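Putative dienelactone hydrolase (PDB 3F67) is probably an ester- or lactone-cleaving hydrolase of the dienelactone hydrolase family, with an alpha/beta-hydrolase fold. Local coordinates at residues 33-44 and 59-68. Numbering follows the deposited sequence.
Sequences PIVIVVQEIFGV and GYLAIAPELY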
loop_
_atom_site.group_PDB
_atom_site.type_symbol
_atom_site.label_atom_id
_atom_site.label_comp_id
_atom_site.label_asym_id
_atom_site.label_seq_id
_atom_site.Cartn_x
_atom_site.Cartn_y
_atom_site.Cartn_z
ATOM N N PRO A 33 5.068 7.796 -14.254
ATOM C CA PRO A 33 5.388 6.898 -13.122
ATOM C C PRO A 33 4.069 6.419 -12.488
ATOM O O PRO A 33 3.067 7.208 -12.408
ATOM C CB PRO A 33 6.169 7.819 -12.140
ATOM C CG PRO A 33 5.684 9.239 -12.499
ATOM C CD PRO A 33 5.296 9.246 -13.949
ATOM N N ILE A 34 4.044 5.163 -12.035
ATOM C CA ILE A 34 2.819 4.537 -11.542
ATOM C C ILE A 34 2.928 4.379 -10.039
ATOM O O ILE A 34 3.946 3.858 -9.566
ATOM C CB ILE A 34 2.695 3.106 -12.135
ATOM C CG1 ILE A 34 2.678 3.165 -13.685
ATOM C CG2 ILE A 34 1.493 2.346 -11.521
ATOM C CD1 ILE A 34 3.151 1.877 -14.312
ATOM N N VAL A 35 1.891 4.787 -9.294
ATOM C CA VAL A 35 1.839 4.400 -7.878
ATOM C C VAL A 35 0.610 3.504 -7.685
ATOM O O VAL A 35 -0.544 3.977 -7.781
ATOM C CB VAL A 35 1.785 5.617 -6.902
ATOM C CG1 VAL A 35 1.720 5.116 -5.427
ATOM C CG2 VAL A 35 2.988 6.539 -7.122
ATOM N N ILE A 36 0.853 2.238 -7.381
ATOM C CA ILE A 36 -0.280 1.370 -6.958
ATOM C C ILE A 36 -0.581 1.751 -5.499
ATOM O O ILE A 36 0.348 1.881 -4.697
ATOM C CB ILE A 36 0.135 -0.049 -7.049
ATOM C CG1 ILE A 36 0.421 -0.431 -8.535
ATOM C CG2 ILE A 36 -0.967 -0.982 -6.462
ATOM C CD1 ILE A 36 0.884 -1.892 -8.658
ATOM N N VAL A 37 -1.854 1.964 -5.170
ATOM C CA VAL A 37 -2.235 2.421 -3.831
ATOM C C VAL A 37 -3.001 1.260 -3.191
ATOM O O VAL A 37 -4.054 0.831 -3.728
ATOM C CB VAL A 37 -3.163 3.647 -3.917
ATOM C CG1 VAL A 37 -3.631 4.040 -2.502
ATOM C CG2 VAL A 37 -2.392 4.853 -4.540
ATOM N N VAL A 38 -2.494 0.743 -2.065
ATOM C CA VAL A 38 -3.150 -0.431 -1.450
ATOM C C VAL A 38 -4.007 -0.019 -0.263
ATOM O O VAL A 38 -3.513 0.585 0.711
ATOM C CB VAL A 38 -2.156 -1.499 -0.966
ATOM C CG1 VAL A 38 -2.907 -2.848 -0.641
ATOM C CG2 VAL A 38 -1.054 -1.756 -1.989
ATOM N N GLN A 39 -5.300 -0.355 -0.367
ATOM C CA GLN A 39 -6.339 -0.044 0.639
ATOM C C GLN A 39 -6.031 -0.526 2.069
ATOM O O GLN A 39 -5.176 -1.413 2.274
ATOM C CB GLN A 39 -7.589 -0.805 0.167
ATOM C CG GLN A 39 -7.303 -2.302 0.073
ATOM C CD GLN A 39 -8.570 -3.100 -0.235
ATOM O OE1 GLN A 39 -8.979 -3.171 -1.391
ATOM N NE2 GLN A 39 -9.213 -3.646 0.799
ATOM N N GLU A 40 -6.740 0.065 3.050
ATOM C CA GLU A 40 -6.903 -0.540 4.370
ATOM C C GLU A 40 -7.968 -1.654 4.257
ATOM O O GLU A 40 -8.368 -2.033 3.126
ATOM C CB GLU A 40 -7.344 0.528 5.361
ATOM C CG GLU A 40 -6.443 1.812 5.306
ATOM C CD GLU A 40 -6.884 2.865 6.329
ATOM O OE1 GLU A 40 -7.909 3.546 6.100
ATOM O OE2 GLU A 40 -6.170 3.073 7.339
ATOM N N ILE A 41 -8.437 -2.185 5.394
ATOM C CA ILE A 41 -9.475 -3.232 5.342
ATOM C C ILE A 41 -10.851 -2.717 4.846
ATOM O O ILE A 41 -11.776 -3.508 4.639
ATOM C CB ILE A 41 -9.668 -3.911 6.704
ATOM C CG1 ILE A 41 -10.058 -2.903 7.786
ATOM C CG2 ILE A 41 -8.367 -4.660 7.059
ATOM C CD1 ILE A 41 -10.395 -3.521 9.121
ATOM N N PHE A 42 -10.957 -1.408 4.636
ATOM C CA PHE A 42 -12.242 -0.819 4.274
ATOM C C PHE A 42 -12.492 -0.774 2.789
ATOM O O PHE A 42 -13.538 -0.267 2.343
ATOM C CB PHE A 42 -12.405 0.572 4.933
ATOM C CG PHE A 42 -12.077 0.554 6.401
ATOM C CD1 PHE A 42 -12.808 -0.252 7.279
ATOM C CD2 PHE A 42 -10.991 1.290 6.897
ATOM C CE1 PHE A 42 -12.488 -0.328 8.679
ATOM C CE2 PHE A 42 -10.668 1.234 8.284
ATOM C CZ PHE A 42 -11.429 0.402 9.165
ATOM N N GLY A 43 -11.533 -1.271 2.023
ATOM C CA GLY A 43 -11.658 -1.303 0.559
ATOM C C GLY A 43 -11.350 0.043 -0.059
ATOM O O GLY A 43 -10.688 0.903 0.560
ATOM N N VAL A 44 -11.789 0.234 -1.305
ATOM C CA VAL A 44 -11.412 1.505 -2.011
ATOM C C VAL A 44 -12.434 2.572 -1.592
ATOM O O VAL A 44 -13.371 2.943 -2.324
ATOM C CB VAL A 44 -11.273 1.304 -3.540
ATOM C CG1 VAL A 44 -10.766 2.624 -4.214
ATOM C CG2 VAL A 44 -10.233 0.257 -3.800
ATOM N N GLY A 59 1.901 14.232 -10.077
ATOM C CA GLY A 59 2.402 13.758 -11.369
ATOM C C GLY A 59 2.368 12.256 -11.604
ATOM O O GLY A 59 2.865 11.802 -12.645
ATOM N N TYR A 60 1.731 11.515 -10.689
ATOM C CA TYR A 60 1.672 10.054 -10.764
ATOM C C TYR A 60 0.346 9.549 -11.370
ATOM O O TYR A 60 -0.708 10.207 -11.235
ATOM C CB TYR A 60 1.804 9.451 -9.345
ATOM C CG TYR A 60 3.156 9.712 -8.779
ATOM C CD1 TYR A 60 4.273 8.969 -9.247
ATOM C CD2 TYR A 60 3.367 10.693 -7.806
ATOM C CE1 TYR A 60 5.560 9.239 -8.774
ATOM C CE2 TYR A 60 4.642 10.941 -7.330
ATOM C CZ TYR A 60 5.724 10.202 -7.803
ATOM O OH TYR A 60 6.987 10.451 -7.352
ATOM N N LEU A 61 0.434 8.416 -12.062
ATOM C CA LEU A 61 -0.762 7.587 -12.388
ATOM C C LEU A 61 -0.972 6.718 -11.156
ATOM O O LEU A 61 -0.218 5.754 -10.914
ATOM C CB LEU A 61 -0.523 6.721 -13.644
ATOM C CG LEU A 61 -1.529 5.558 -13.893
ATOM C CD1 LEU A 61 -2.954 6.117 -13.941
ATOM C CD2 LEU A 61 -1.148 4.859 -15.244
ATOM N N ALA A 62 -1.979 7.061 -10.360
ATOM C CA ALA A 62 -2.211 6.351 -9.099
ATOM C C ALA A 62 -3.415 5.452 -9.271
ATOM O O ALA A 62 -4.475 5.895 -9.775
ATOM C CB ALA A 62 -2.513 7.381 -7.967
ATOM N N ILE A 63 -3.269 4.211 -8.866
ATOM C CA ILE A 63 -4.338 3.182 -9.145
ATOM C C ILE A 63 -4.629 2.418 -7.869
ATOM O O ILE A 63 -3.700 1.876 -7.270
ATOM C CB ILE A 63 -3.881 2.165 -10.239
ATOM C CG1 ILE A 63 -3.541 2.908 -11.540
ATOM C CG2 ILE A 63 -5.020 1.142 -10.513
ATOM C CD1 ILE A 63 -2.591 2.071 -12.457
ATOM N N ALA A 64 -5.903 2.399 -7.430
ATOM C CA ALA A 64 -6.276 1.655 -6.219
ATOM C C ALA A 64 -7.237 0.521 -6.635
ATOM O O ALA A 64 -8.412 0.786 -6.924
ATOM C CB ALA A 64 -7.012 2.570 -5.241
ATOM N N PRO A 65 -6.762 -0.728 -6.595
ATOM C CA PRO A 65 -7.636 -1.886 -6.909
ATOM C C PRO A 65 -8.508 -2.324 -5.713
ATOM O O PRO A 65 -8.080 -2.244 -4.551
ATOM C CB PRO A 65 -6.622 -2.992 -7.254
ATOM C CG PRO A 65 -5.412 -2.673 -6.383
ATOM C CD PRO A 65 -5.342 -1.128 -6.413
ATOM N N GLU A 66 -9.693 -2.813 -6.046
ATOM C CA GLU A 66 -10.628 -3.379 -5.103
ATOM C C GLU A 66 -10.185 -4.820 -4.830
ATOM O O GLU A 66 -10.754 -5.778 -5.390
ATOM C CB GLU A 66 -12.016 -3.368 -5.745
ATOM C CG GLU A 66 -13.156 -3.399 -4.726
ATOM C CD GLU A 66 -13.156 -2.176 -3.833
ATOM O OE1 GLU A 66 -12.398 -2.179 -2.837
ATOM O OE2 GLU A 66 -13.923 -1.219 -4.121
ATOM N N LEU A 67 -9.182 -4.984 -3.961
ATOM C CA LEU A 67 -8.534 -6.319 -3.816
ATOM C C LEU A 67 -9.433 -7.412 -3.232
ATOM O O LEU A 67 -9.172 -8.608 -3.445
ATOM C CB LEU A 67 -7.236 -6.191 -2.997
ATOM C CG LEU A 67 -6.196 -5.365 -3.771
ATOM C CD1 LEU A 67 -5.090 -4.830 -2.862
ATOM C CD2 LEU A 67 -5.548 -6.263 -4.816
ATOM N N TYR A 68 -10.489 -7.024 -2.509
ATOM C CA TYR A 68 -11.327 -8.043 -1.842
ATOM C C TYR A 68 -12.463 -8.549 -2.740
ATOM O O TYR A 68 -13.265 -9.363 -2.285
ATOM C CB TYR A 68 -11.948 -7.488 -0.537
ATOM C CG TYR A 68 -10.952 -7.089 0.568
ATOM C CD1 TYR A 68 -9.583 -7.411 0.472
ATOM C CD2 TYR A 68 -11.412 -6.424 1.711
ATOM C CE1 TYR A 68 -8.674 -7.054 1.521
ATOM C CE2 TYR A 68 -10.539 -6.055 2.757
ATOM C CZ TYR A 68 -9.187 -6.377 2.654
ATOM O OH TYR A 68 -8.340 -5.996 3.664
HETATM O O HOH W 1 -6.258 -0.871 -3.026
HETATM O O HOH W 2 -11.402 -4.462 -1.573
#
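Just past strand 33-38, Gln39 reaches across to Leu67 and Tyr68, in the segment that follows strand 61-65. Its CB is directed at that segment, and CG sits between the backbone N and the carbonyl carbon (chi1 59°), from where the extended chain carries the amide on to its partners. There OE1 accepts from Leu67 N at 3.2 Å, the donor tilted 34° from the amide carbonyl plane, and takes a second hydrogen bond from a water that also binds Tyr68 N. NE2 donates to Glu40 O at 3.0 Å and lies 3.2 Å above the centre of the Tyr68 ring, the two planes 54° apart. In one of two conformers of Glu66, OE1 accepts from Val44 N (2.9 Å) through its syn lone pair. Another water bridges Val37 O, Gln39 N and Pro65 O where the strands separate. Upstream they pair in parallel, from Leu61 N to Pro33 O (2.9 Å) through Val37 N to Ile63 O (2.8 Å), within a beta-alpha-beta unit whose helix 46-57 packs on Val35, Val37 and Ala64. At the far end Val35 CG2 lies over one face of the Tyr60 ring, 3.5 Å from CD1. Bonds at both OE1 and NE2 thus fix the rotation of the Gln39 amide.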